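Local coordinates for polyporopepsin (Irpex lacteus, PDB 1WKR), which cleaves peptide bonds with broad specificity as a pepsin-like aspartic endopeptidase, clots milk, and is caught here with the inhibitor pepstatin bound, at residues V16-G21 with V77-L82; T182-A187 with E302-I307; N192-Y197 with F257-G262; N270-P275 with L291-L296. All coordinates share one frame; numbering follows the deposited sequence.

Contact 1 (V16-G21 with V77-L82)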
loop_
_atom_site.group_PDB
_atom_site.type_symbol
_atom_site.label_atom_id
_atom_site.label_comp_id
_atom_site.label_asym_id
_atom_site.label_seq_id
_atom_site.Cartn_x
_atom_site.Cartn_y
_atom_site.Cartn_z
ATOM N N VAL A 16 2.166 10.371 4.704
ATOM C CA VAL A 16 3.380 10.957 5.254
ATOM C C VAL A 16 3.370 12.425 4.860
ATOM O O VAL A 16 2.890 12.834 3.824
ATOM C CB VAL A 16 4.688 10.290 4.765
ATOM C CG1 VAL A 16 4.838 8.893 5.296
ATOM C CG2 VAL A 16 4.738 10.264 3.235
ATOM N N ASN A 17 3.958 13.256 5.742
ATOM C CA ASN A 17 4.281 14.647 5.402
ATOM C C ASN A 17 5.443 14.702 4.502
ATOM O O ASN A 17 6.507 14.086 4.697
ATOM C CB ASN A 17 4.617 15.443 6.728
ATOM C CG ASN A 17 3.363 15.665 7.477
ATOM O OD1 ASN A 17 3.551 15.745 8.803
ATOM N ND2 ASN A 17 2.285 15.788 6.972
ATOM N N VAL A 18 5.288 15.489 3.426
ATOM C CA VAL A 18 6.304 15.633 2.380
ATOM C C VAL A 18 6.486 17.118 2.120
ATOM O O VAL A 18 5.468 17.837 1.809
ATOM C CB VAL A 18 5.900 14.932 1.062
ATOM C CG1 VAL A 18 6.960 15.036 0.012
ATOM C CG2 VAL A 18 5.546 13.460 1.361
ATOM N N GLY A 19 7.679 17.637 2.241
ATOM C CA GLY A 19 7.920 19.043 1.842
ATOM C C GLY A 19 8.218 19.145 0.386
ATOM O O GLY A 19 8.911 18.296 -0.207
ATOM N N VAL A 20 7.703 20.192 -0.263
ATOM C CA VAL A 20 7.971 20.475 -1.647
ATOM C C VAL A 20 8.305 21.961 -1.771
ATOM O O VAL A 20 7.535 22.811 -1.272
ATOM C CB VAL A 20 6.798 20.109 -2.548
ATOM C CG1 VAL A 20 7.199 20.378 -4.006
ATOM C CG2 VAL A 20 6.381 18.609 -2.353
ATOM N N GLY A 21 9.429 22.215 -2.391
ATOM C CA GLY A 21 9.902 23.637 -2.652
ATOM C C GLY A 21 10.971 24.042 -1.632
ATOM O O GLY A 21 11.317 23.375 -0.694
ATOM N N VAL A 77 12.072 17.848 -3.072
ATOM C CA VAL A 77 11.150 17.091 -2.176
ATOM C C VAL A 77 11.881 16.693 -0.942
ATOM O O VAL A 77 13.026 16.137 -1.036
ATOM C CB VAL A 77 10.659 15.855 -2.974
ATOM C CG1 VAL A 77 9.947 14.867 -2.060
ATOM C CG2 VAL A 77 9.730 16.342 -4.104
ATOM N N THR A 78 11.276 16.870 0.217
ATOM C CA THR A 78 11.883 16.518 1.521
ATOM C C THR A 78 11.045 15.483 2.208
ATOM O O THR A 78 9.819 15.599 2.304
ATOM C CB THR A 78 11.925 17.787 2.425
ATOM O OG1 THR A 78 12.678 18.853 1.716
ATOM C CG2 THR A 78 12.672 17.553 3.648
ATOM N N LEU A 79 11.721 14.417 2.633
ATOM C CA LEU A 79 11.119 13.290 3.338
ATOM C C LEU A 79 11.933 13.150 4.642
ATOM O O LEU A 79 13.051 12.646 4.651
ATOM C CB LEU A 79 11.271 11.992 2.499
ATOM C CG LEU A 79 10.402 12.019 1.234
ATOM C CD1 LEU A 79 10.812 10.920 0.230
ATOM C CD2 LEU A 79 8.949 11.807 1.654
ATOM N N GLY A 80 11.335 13.595 5.730
ATOM C CA GLY A 80 12.102 13.607 7.038
ATOM C C GLY A 80 13.318 14.410 6.860
ATOM O O GLY A 80 13.215 15.690 6.446
ATOM N N SER A 81 14.508 13.906 7.064
ATOM C CA SER A 81 15.805 14.553 6.902
ATOM C C SER A 81 16.443 14.359 5.621
ATOM O O SER A 81 17.646 14.687 5.350
ATOM C CB SER A 81 16.810 14.188 8.035
ATOM O OG SER A 81 17.126 12.883 7.807
ATOM N N LEU A 82 15.736 13.731 4.659
ATOM C CA LEU A 82 16.276 13.432 3.309
ATOM C C LEU A 82 15.737 14.459 2.354
ATOM O O LEU A 82 14.538 14.829 2.385
ATOM C CB LEU A 82 15.879 12.024 2.889
ATOM C CG LEU A 82 16.261 10.911 3.902
ATOM C CD1 LEU A 82 15.799 9.591 3.286
ATOM C CD2 LEU A 82 17.778 10.842 4.147
HETATM O O HOH W 1 8.764 14.801 5.882
HETATM O O HOH W 2 11.204 20.491 -0.068
#
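Gly19 and Thr78 face each other as a hydrogen-bonded antiparallel pair. Thr78 N gives its hydrogen to Gly19 O at 2.8 Å, and Gly19 N returns a bond of 3.0 Å to Thr78 O. Gly19 O also receives the CA-H of Val77 (3.2 Å from CA to O). On the sheet face that also carries Val20, CG1 of Val18 meets CG1 of Val77 at 3.6 Å. Both methyls stand anti to their own backbone N (chi1 -178° and 168°), which turns them toward each other. The other methyl of Val18, CG2, lies alongside Leu79 CD2 at 3.8 Å. Past the pair, on the turn side, a water donates to Asn17 O and accepts from Gly80 N (2.8 Å); at the Gly21 end another accepts from Thr78 OG1 and donates to Gly21 O. The type II' turn from Leu79 to Leu82, with Gly80 at positive phi, sends the chain back into strand 82-96. Val18 packs on Leu29 of strand 25-32, and Val20 and Val77 on Ile89 of strand 82-96. Strand 14-20 thus pairs antiparallel with 25-32 and 67-79 in the beta structure of the N-terminal lobe of a pepsin-like protease.

Contact 2 (T182-A187 with E302-I307)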
loop_
_atom_site.group_PDB
_atom_site.type_symbol
_atom_site.label_atom_id
_atom_site.label_comp_id
_atom_site.label_asym_id
_atom_site.label_seq_id
_atom_site.Cartn_x
_atom_site.Cartn_y
_atom_site.Cartn_z
ATOM N N THR A 182 5.558 -13.440 -13.370
ATOM C CA THR A 182 4.237 -13.448 -13.994
ATOM C C THR A 182 3.709 -12.085 -14.179
ATOM O O THR A 182 3.702 -11.272 -13.182
ATOM C CB THR A 182 3.278 -14.292 -13.147
ATOM O OG1 THR A 182 3.725 -15.655 -13.218
ATOM C CG2 THR A 182 1.894 -14.205 -13.640
ATOM N N SER A 183 3.292 -11.689 -15.354
ATOM C CA SER A 183 2.716 -10.432 -15.674
ATOM C C SER A 183 1.180 -10.430 -15.550
ATOM O O SER A 183 0.580 -11.518 -15.847
ATOM C CB SER A 183 3.138 -10.025 -17.145
ATOM O OG SER A 183 2.676 -8.634 -17.459
ATOM N N PRO A 184 0.499 -9.392 -15.185
ATOM C CA PRO A 184 1.082 -8.040 -14.925
ATOM C C PRO A 184 1.532 -7.806 -13.484
ATOM O O PRO A 184 2.037 -6.687 -13.224
ATOM C CB PRO A 184 -0.071 -7.102 -15.289
ATOM C CG PRO A 184 -1.325 -7.893 -14.953
ATOM C CD PRO A 184 -0.973 -9.338 -15.207
ATOM N N ALA A 185 1.393 -8.765 -12.559
ATOM C CA ALA A 185 1.886 -8.529 -11.185
ATOM C C ALA A 185 3.332 -8.139 -11.154
ATOM O O ALA A 185 3.749 -7.352 -10.297
ATOM C CB ALA A 185 1.716 -9.812 -10.366
ATOM N N SER A 186 4.148 -8.614 -12.116
ATOM C CA SER A 186 5.568 -8.312 -12.186
ATOM C C SER A 186 5.882 -6.832 -12.364
ATOM O O SER A 186 7.054 -6.450 -12.083
ATOM C CB SER A 186 6.202 -9.118 -13.319
ATOM O OG SER A 186 5.592 -8.692 -14.567
ATOM N N ALA A 187 4.948 -6.026 -12.799
ATOM C CA ALA A 187 5.196 -4.576 -12.973
ATOM C C ALA A 187 5.146 -3.862 -11.651
ATOM O O ALA A 187 5.580 -2.713 -11.531
ATOM C CB ALA A 187 4.146 -4.021 -13.938
ATOM N N GLU A 302 -5.341 -14.550 -13.985
ATOM C CA GLU A 302 -5.068 -13.371 -14.795
ATOM C C GLU A 302 -3.693 -12.807 -14.544
ATOM O O GLU A 302 -3.371 -11.708 -15.096
ATOM C CB GLU A 302 -6.114 -12.285 -14.525
ATOM C CG GLU A 302 -7.486 -12.747 -14.981
ATOM C CD GLU A 302 -8.516 -11.482 -15.016
ATOM O OE1 GLU A 302 -8.147 -10.463 -14.551
ATOM O OE2 GLU A 302 -9.564 -11.763 -15.600
ATOM N N GLY A 303 -2.829 -13.456 -13.821
ATOM C CA GLY A 303 -1.483 -12.948 -13.559
ATOM C C GLY A 303 -1.439 -11.832 -12.517
ATOM O O GLY A 303 -0.364 -11.236 -12.349
ATOM N N LEU A 304 -2.541 -11.523 -11.834
ATOM C CA LEU A 304 -2.577 -10.536 -10.726
ATOM C C LEU A 304 -3.883 -10.895 -10.032
ATOM O O LEU A 304 -4.979 -10.415 -10.442
ATOM C CB LEU A 304 -2.506 -9.115 -11.287
ATOM C CG LEU A 304 -2.092 -8.107 -10.235
ATOM C CD1 LEU A 304 -1.718 -6.750 -10.893
ATOM C CD2 LEU A 304 -3.095 -7.892 -9.154
ATOM N N ASP A 305 -3.784 -11.701 -8.992
ATOM C CA ASP A 305 -4.958 -12.425 -8.462
ATOM C C ASP A 305 -5.200 -12.139 -6.991
ATOM O O ASP A 305 -6.077 -12.766 -6.361
ATOM C CB ASP A 305 -4.746 -13.920 -8.677
ATOM C CG ASP A 305 -4.695 -14.367 -10.124
ATOM O OD1 ASP A 305 -5.056 -13.581 -11.046
ATOM O OD2 ASP A 305 -4.330 -15.544 -10.358
ATOM N N PHE A 306 -4.408 -11.239 -6.429
ATOM C CA PHE A 306 -4.609 -10.785 -5.050
ATOM C C PHE A 306 -3.902 -9.439 -4.854
ATOM O O PHE A 306 -2.953 -9.147 -5.617
ATOM C CB PHE A 306 -4.089 -11.848 -3.994
ATOM C CG PHE A 306 -2.599 -12.073 -4.083
ATOM C CD1 PHE A 306 -1.687 -11.222 -3.485
ATOM C CD2 PHE A 306 -2.096 -13.168 -4.795
ATOM C CE1 PHE A 306 -0.337 -11.420 -3.561
ATOM C CE2 PHE A 306 -0.733 -13.388 -4.866
ATOM C CZ PHE A 306 0.137 -12.531 -4.264
ATOM N N ILE A 307 -4.347 -8.742 -3.846
ATOM C CA ILE A 307 -3.632 -7.521 -3.365
ATOM C C ILE A 307 -3.529 -7.687 -1.851
ATOM O O ILE A 307 -4.557 -7.633 -1.142
ATOM C CB ILE A 307 -4.319 -6.212 -3.751
ATOM C CG1 ILE A 307 -4.473 -6.098 -5.263
ATOM C CG2 ILE A 307 -3.500 -5.058 -3.209
ATOM C CD1 ILE A 307 -5.197 -4.873 -5.771
#
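Thr182 reaches Gly303 through its methyl: CG2, which stands anti to the backbone N, rests 3.6 Å from Gly303 CA. Ser183 takes part by its carbonyl, whose O receives a CA-H of Gly303 (3.4 Å from CA to O). Gly303 has positive phi and sits tight against that oxygen, where a CB would have no room. Pro184 follows a cis peptide bond, and its ring lies against the bend at Glu302-Leu304, CD 3.4 Å from Glu302 O and CG 4.0 Å from Leu304 CB. The polar tie comes at Ala185, where the 3-10 segment begins: its N donates to Gly303 O at 3.0 Å. Ala185 CB comes 4.2 Å from Leu304 CG, whose CD1 touches Ala185 CA. The bend itself is tied by Asp305: OD1 accepts from Glu302 N through its syn lone pair and, weakly, from Leu304 N, while OD2 bonds to Thr207 OG1 and Gly301 N. Leu304 and Ile307 both pack on modified side chains of the bound pepstatin. An alanine in place of Leu304 is likely to open a gap beside Pro184 and Ala185 and to deprive the inhibitor of an apolar neighbour. Leu304 lies about 8 Å from the active-site Asp212 between side chains, consistent with a place in the C-lobe wall of the substrate cleft of pepsin-like proteases.

Contact 3 (N192-Y197 with F257-G262). Unlike the reference sequence in segment 192-197: Ser194 (reference Thr).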
loop_
_atom_site.group_PDB
_atom_site.type_symbol
_atom_site.label_atom_id
_atom_site.label_comp_id
_atom_site.label_asym_id
_atom_site.label_seq_id
_atom_site.Cartn_x
_atom_site.Cartn_y
_atom_site.Cartn_z
ATOM N N ASN A 192 4.581 -14.240 -5.702
ATOM C CA ASN A 192 3.774 -15.424 -5.701
ATOM C C ASN A 192 3.410 -15.839 -4.294
ATOM O O ASN A 192 4.276 -15.766 -3.409
ATOM C CB ASN A 192 4.541 -16.559 -6.418
ATOM C CG ASN A 192 4.907 -16.157 -7.837
ATOM O OD1 ASN A 192 6.168 -16.358 -8.203
ATOM N ND2 ASN A 192 4.098 -15.620 -8.574
ATOM N N GLN A 193 2.159 -16.265 -4.068
ATOM C CA GLN A 193 1.799 -16.786 -2.748
ATOM C C GLN A 193 0.635 -17.748 -2.911
ATOM O O GLN A 193 -0.039 -17.734 -3.958
ATOM C CB GLN A 193 1.405 -15.647 -1.768
ATOM C CG GLN A 193 -0.018 -15.172 -1.932
ATOM C CD GLN A 193 -0.315 -13.928 -1.084
ATOM O OE1 GLN A 193 0.553 -13.426 -0.369
ATOM N NE2 GLN A 193 -1.557 -13.464 -1.154
ATOM N N SER A 194 0.330 -18.504 -1.864
ATOM C CA SER A 194 -0.925 -19.200 -1.724
ATOM C C SER A 194 -1.569 -18.794 -0.411
ATOM O O SER A 194 -0.905 -18.263 0.477
ATOM C CB SER A 194 -0.728 -20.715 -1.787
ATOM O OG SER A 194 -0.085 -21.124 -0.591
ATOM N N ILE A 195 -2.866 -19.078 -0.288
ATOM C CA ILE A 195 -3.643 -18.776 0.892
ATOM C C ILE A 195 -4.496 -19.977 1.260
ATOM O O ILE A 195 -5.203 -20.536 0.384
ATOM C CB ILE A 195 -4.571 -17.522 0.688
ATOM C CG1 ILE A 195 -3.803 -16.330 0.074
ATOM C CG2 ILE A 195 -5.187 -17.126 2.047
ATOM C CD1 ILE A 195 -4.769 -15.148 -0.228
ATOM N N ARG A 196 -4.479 -20.348 2.514
ATOM C CA ARG A 196 -5.404 -21.370 3.054
ATOM C C ARG A 196 -6.093 -20.825 4.253
ATOM O O ARG A 196 -5.625 -19.896 4.949
ATOM C CB ARG A 196 -4.655 -22.662 3.345
ATOM C CG ARG A 196 -4.009 -22.733 4.429
ATOM C CD ARG A 196 -3.660 -24.339 4.953
ATOM N NE ARG A 196 -2.951 -24.121 6.205
ATOM C CZ ARG A 196 -1.729 -23.814 6.315
ATOM N NH1 ARG A 196 -1.001 -23.682 5.149
ATOM N NH2 ARG A 196 -1.054 -23.595 7.367
ATOM N N TYR A 197 -7.250 -21.380 4.576
ATOM C CA TYR A 197 -8.073 -20.986 5.738
ATOM C C TYR A 197 -8.034 -22.154 6.725
ATOM O O TYR A 197 -8.374 -23.276 6.361
ATOM C CB TYR A 197 -9.502 -20.713 5.279
ATOM C CG TYR A 197 -10.448 -20.398 6.415
ATOM C CD1 TYR A 197 -10.436 -19.127 7.001
ATOM C CD2 TYR A 197 -11.304 -21.360 6.915
ATOM C CE1 TYR A 197 -11.303 -18.827 8.062
ATOM C CE2 TYR A 197 -12.211 -21.052 7.989
ATOM C CZ TYR A 197 -12.199 -19.784 8.476
ATOM O OH TYR A 197 -13.005 -19.406 9.529
ATOM N N PHE A 257 -3.700 -18.457 6.361
ATOM C CA PHE A 257 -2.259 -18.746 6.313
ATOM C C PHE A 257 -1.753 -18.457 4.934
ATOM O O PHE A 257 -2.238 -19.112 3.961
ATOM C CB PHE A 257 -1.987 -20.206 6.717
ATOM C CG PHE A 257 -2.409 -20.523 8.140
ATOM C CD1 PHE A 257 -1.532 -20.336 9.183
ATOM C CD2 PHE A 257 -3.665 -21.053 8.428
ATOM C CE1 PHE A 257 -1.883 -20.675 10.480
ATOM C CE2 PHE A 257 -4.019 -21.356 9.756
ATOM C CZ PHE A 257 -3.092 -21.162 10.768
ATOM N N PHE A 258 -0.845 -17.528 4.805
ATOM C CA PHE A 258 -0.261 -17.120 3.501
ATOM C C PHE A 258 1.102 -17.803 3.429
ATOM O O PHE A 258 1.954 -17.658 4.307
ATOM C CB PHE A 258 -0.037 -15.601 3.503
ATOM C CG PHE A 258 -1.342 -14.824 3.439
ATOM C CD1 PHE A 258 -2.214 -14.743 4.542
ATOM C CD2 PHE A 258 -1.662 -14.081 2.307
ATOM C CE1 PHE A 258 -3.375 -14.011 4.465
ATOM C CE2 PHE A 258 -2.824 -13.358 2.238
ATOM C CZ PHE A 258 -3.700 -13.320 3.327
ATOM N N THR A 259 1.346 -18.508 2.344
ATOM C CA THR A 259 2.676 -19.127 2.108
ATOM C C THR A 259 3.403 -18.247 1.132
ATOM O O THR A 259 2.973 -18.080 -0.001
ATOM C CB THR A 259 2.554 -20.516 1.567
ATOM O OG1 THR A 259 1.821 -21.350 2.501
ATOM C CG2 THR A 259 3.950 -21.162 1.341
ATOM N N ILE A 260 4.514 -17.661 1.626
ATOM C CA ILE A 260 5.327 -16.686 0.833
ATOM C C ILE A 260 6.775 -16.991 1.107
ATOM O O ILE A 260 7.221 -17.083 2.253
ATOM C CB ILE A 260 5.033 -15.239 1.309
ATOM C CG1 ILE A 260 3.555 -14.900 1.162
ATOM C CG2 ILE A 260 5.940 -14.266 0.553
ATOM C CD1 ILE A 260 3.155 -13.581 1.839
ATOM N N GLY A 261 7.569 -17.195 0.041
ATOM C CA GLY A 261 8.992 -17.436 0.228
ATOM C C GLY A 261 9.304 -18.699 1.026
ATOM O O GLY A 261 10.360 -18.723 1.675
ATOM N N GLY A 262 8.397 -19.675 1.014
ATOM C CA GLY A 262 8.613 -20.925 1.754
ATOM C C GLY A 262 8.232 -20.819 3.205
ATOM O O GLY A 262 8.418 -21.824 3.958
HETATM O O HOH W 3 6.492 -17.022 -2.594
HETATM O O HOH W 4 -0.961 -21.059 2.366
HETATM O O HOH W 5 1.260 -22.041 5.134
#
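Arg196 and Phe257 pair backbone to backbone through two nearly straight bonds, Phe257 N to Arg196 O at 2.8 Å and Arg196 N to Phe257 O at 2.9 Å. Two residues along, Thr259 N donates to Ser194 O at 2.9 Å, and a longer bond of 3.3 Å runs back from Ser194 N to Thr259 O. The guanidinium of Arg196 lies flat on the Phe257 ring, planes 12° apart: NH2 sits 3.4 Å from CG, displaced toward the rim of the ring, while CB of Phe257 lies over the guanidinium centre. Arg196 CG stands between its own backbone N and carbonyl carbon (chi1 81°), and from there the extended chain brings the guanidinium across to the neighbouring strand. A water accepts from Arg196 NH1, bridging the guanidinium to Thr259 OG1. On the opposite face of the sheet, Ile195 and Phe258 form the non-hydrogen-bonded pair. Ile195 CG2 stands over the centre of the Phe258 ring, 9° off its normal, a CH-pi contact, and CD1 touches CE2 at 3.6 Å. Gln193 brings its amide to the edge of that ring, NE2 3.5 Å from Phe258 CD2; its OE1 is held by Asn308 ND2. Phe312 meets the Phe258 ring edge-to-face. Strand 190-197 pairs antiparallel with 201-205, 207-211 and 256-260 in the mixed sheet of the C-terminal lobe of pepsin-like proteases.

Contact 4 (N270-P275 with L291-L296)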
loop_
_atom_site.group_PDB
_atom_site.type_symbol
_atom_site.label_atom_id
_atom_site.label_comp_id
_atom_site.label_asym_id
_atom_site.label_seq_id
_atom_site.Cartn_x
_atom_site.Cartn_y
_atom_site.Cartn_z
ATOM N N ASN A 270 -8.551 -11.845 14.404
ATOM C CA ASN A 270 -8.729 -10.444 14.717
ATOM C C ASN A 270 -8.180 -9.540 13.575
ATOM O O ASN A 270 -8.719 -8.455 13.295
ATOM C CB ASN A 270 -8.038 -10.063 16.031
ATOM C CG ASN A 270 -8.414 -8.670 16.476
ATOM O OD1 ASN A 270 -7.644 -7.724 16.374
ATOM N ND2 ASN A 270 -9.627 -8.560 17.067
ATOM N N ALA A 271 -7.081 -10.000 12.954
ATOM C CA ALA A 271 -6.497 -9.241 11.830
ATOM C C ALA A 271 -7.421 -9.213 10.635
ATOM O O ALA A 271 -7.235 -8.365 9.731
ATOM C CB ALA A 271 -5.183 -9.898 11.412
ATOM N N GLN A 272 -8.390 -10.126 10.539
ATOM C CA GLN A 272 -9.322 -10.189 9.399
ATOM C C GLN A 272 -10.499 -9.279 9.536
ATOM O O GLN A 272 -11.319 -9.231 8.621
ATOM C CB GLN A 272 -9.811 -11.632 9.216
ATOM C CG GLN A 272 -8.730 -12.556 8.616
ATOM C CD GLN A 272 -9.167 -13.999 8.669
ATOM O OE1 GLN A 272 -10.154 -14.391 8.036
ATOM N NE2 GLN A 272 -8.491 -14.793 9.447
ATOM N N ILE A 273 -10.610 -8.540 10.650
ATOM C CA ILE A 273 -11.801 -7.689 10.886
ATOM C C ILE A 273 -11.407 -6.233 10.940
ATOM O O ILE A 273 -10.284 -5.862 11.301
ATOM C CB ILE A 273 -12.627 -8.134 12.138
ATOM C CG1 ILE A 273 -12.022 -7.603 13.446
ATOM C CG2 ILE A 273 -12.813 -9.642 12.097
ATOM C CD1 ILE A 273 -12.864 -7.935 14.663
ATOM N N TRP A 274 -12.376 -5.348 10.569
ATOM C CA TRP A 274 -12.223 -3.915 10.694
ATOM C C TRP A 274 -12.200 -3.527 12.179
ATOM O O TRP A 274 -12.939 -4.195 12.965
ATOM C CB TRP A 274 -13.380 -3.228 9.954
ATOM C CG TRP A 274 -13.347 -1.747 9.942
ATOM C CD1 TRP A 274 -13.872 -0.899 10.830
ATOM C CD2 TRP A 274 -12.657 -0.923 8.965
ATOM N NE1 TRP A 274 -13.570 0.426 10.520
ATOM C CE2 TRP A 274 -12.824 0.403 9.391
ATOM C CE3 TRP A 274 -11.885 -1.179 7.839
ATOM C CZ2 TRP A 274 -12.242 1.540 8.685
ATOM C CZ3 TRP A 274 -11.378 -0.115 7.088
ATOM C CH2 TRP A 274 -11.497 1.210 7.546
ATOM N N PRO A 275 -11.434 -2.561 12.607
ATOM C CA PRO A 275 -11.442 -2.168 14.041
ATOM C C PRO A 275 -12.837 -1.767 14.490
ATOM O O PRO A 275 -13.409 -0.769 14.023
ATOM C CB PRO A 275 -10.454 -0.990 14.076
ATOM C CG PRO A 275 -10.294 -0.498 12.668
ATOM C CD PRO A 275 -10.457 -1.763 11.841
ATOM N N LEU A 291 -15.487 -7.757 7.876
ATOM C CA LEU A 291 -14.235 -8.347 7.419
ATOM C C LEU A 291 -13.517 -7.483 6.446
ATOM O O LEU A 291 -14.129 -6.784 5.605
ATOM C CB LEU A 291 -14.446 -9.723 6.851
ATOM C CG LEU A 291 -15.242 -10.713 7.715
ATOM C CD1 LEU A 291 -15.310 -12.072 7.070
ATOM C CD2 LEU A 291 -14.636 -10.772 9.123
ATOM N N ILE A 292 -12.173 -7.543 6.484
ATOM C CA ILE A 292 -11.338 -6.750 5.567
ATOM C C ILE A 292 -10.788 -7.556 4.411
ATOM O O ILE A 292 -10.040 -7.009 3.614
ATOM C CB ILE A 292 -10.260 -5.910 6.316
ATOM C CG1 ILE A 292 -9.342 -6.751 7.242
ATOM C CG2 ILE A 292 -10.957 -4.821 7.121
ATOM C CD1 ILE A 292 -8.510 -7.772 6.507
ATOM N N VAL A 293 -11.172 -8.811 4.304
ATOM C CA VAL A 293 -10.913 -9.615 3.101
ATOM C C VAL A 293 -11.981 -9.307 2.107
ATOM O O VAL A 293 -13.192 -9.463 2.431
ATOM C CB VAL A 293 -10.834 -11.121 3.442
ATOM C CG1 VAL A 293 -10.676 -11.939 2.160
ATOM C CG2 VAL A 293 -9.682 -11.367 4.392
ATOM N N GLY A 294 -11.623 -8.844 0.932
ATOM C CA GLY A 294 -12.562 -8.441 -0.119
ATOM C C GLY A 294 -12.334 -9.073 -1.429
ATOM O O GLY A 294 -11.335 -9.797 -1.610
ATOM N N ASP A 295 -13.208 -8.798 -2.366
ATOM C CA ASP A 295 -13.180 -9.365 -3.698
ATOM C C ASP A 295 -12.375 -8.476 -4.590
ATOM O O ASP A 295 -12.707 -7.278 -4.771
ATOM C CB ASP A 295 -14.629 -9.521 -4.209
ATOM C CG ASP A 295 -14.747 -10.435 -5.423
ATOM O OD1 ASP A 295 -13.835 -10.517 -6.238
ATOM O OD2 ASP A 295 -15.780 -11.185 -5.533
ATOM N N LEU A 296 -11.309 -8.992 -5.228
ATOM C CA LEU A 296 -10.537 -8.243 -6.203
ATOM C C LEU A 296 -11.376 -7.817 -7.430
ATOM O O LEU A 296 -11.002 -6.870 -8.097
ATOM C CB LEU A 296 -9.353 -9.119 -6.632
ATOM C CG LEU A 296 -8.363 -8.533 -7.622
ATOM C CD1 LEU A 296 -7.721 -7.229 -7.111
ATOM C CD2 LEU A 296 -7.301 -9.570 -7.954
#
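A single backbone bridge, in the C-terminal lobe of this pepsin-like fold, fastens the loop after strand 263-267 to the irregular strand 289-295. Ile273 and Leu291 are the bridged residues, and the bond beside them runs from Ile292 N to Gln272 O at 2.9 Å. The same oxygen takes the CA-H of Leu291, at 3.3 Å from CA to O, and so is approached by two neighbouring residues. Ile292 supplies much of the side-chain packing. Its CG1 sits between its own backbone N and carbonyl carbon (chi1 55°), a position that lays it over the Gln272 peptide and brings CD1 within 3.5 Å of Ala271 O. The other branch, CG2, approaches the Trp274 indole in its plane at the edge, 3.8 Å from CE3; Pro275 CD lies over a face of the same indole. An alanine at Ile292 would probably leave a gap beside the Gln272 peptide and the Trp274 edge, with the indole less firmly held. Nearby, Ile273 CG2 and Leu291 CD2 meet at 3.7 Å. The polar ends of the loop are bonded elsewhere: Gln272 OE1 to Tyr228 OH, its NE2 to Gln254 O and Leu267 O, and Trp274 NE1 to Leu278 O. Leu291 and Val293 pack on Tyr228 of helix 222-232, Leu291 also on Leu243 of strand 243-245, while Gln272 and Val293 touch Leu256 of strand 256-260.

In the fold
Contact 1 belongs to one lobe and contacts 2, 3 and 4 to the other, so its centre lies 31 to 36 Å from theirs, across the middle of the chain. Contacts 2 and 3 touch where Phe306 CD1 comes 3.2 Å from Gln193 NE2. Contact 4 reaches contact 2 through Leu296, whose CD1 meets Ile307 CD1 at 3.7 Å, but stays about 5 Å from contact 3 at the nearest atoms. Contact 2 packs on the bound pepstatin through Leu304 and Ile307. Both Val18 and Gln193 have side chains about 11 Å from a catalytic aspartate, Asp32 for the former and Asp212 for the latter, while contact 4 lies away from these sites.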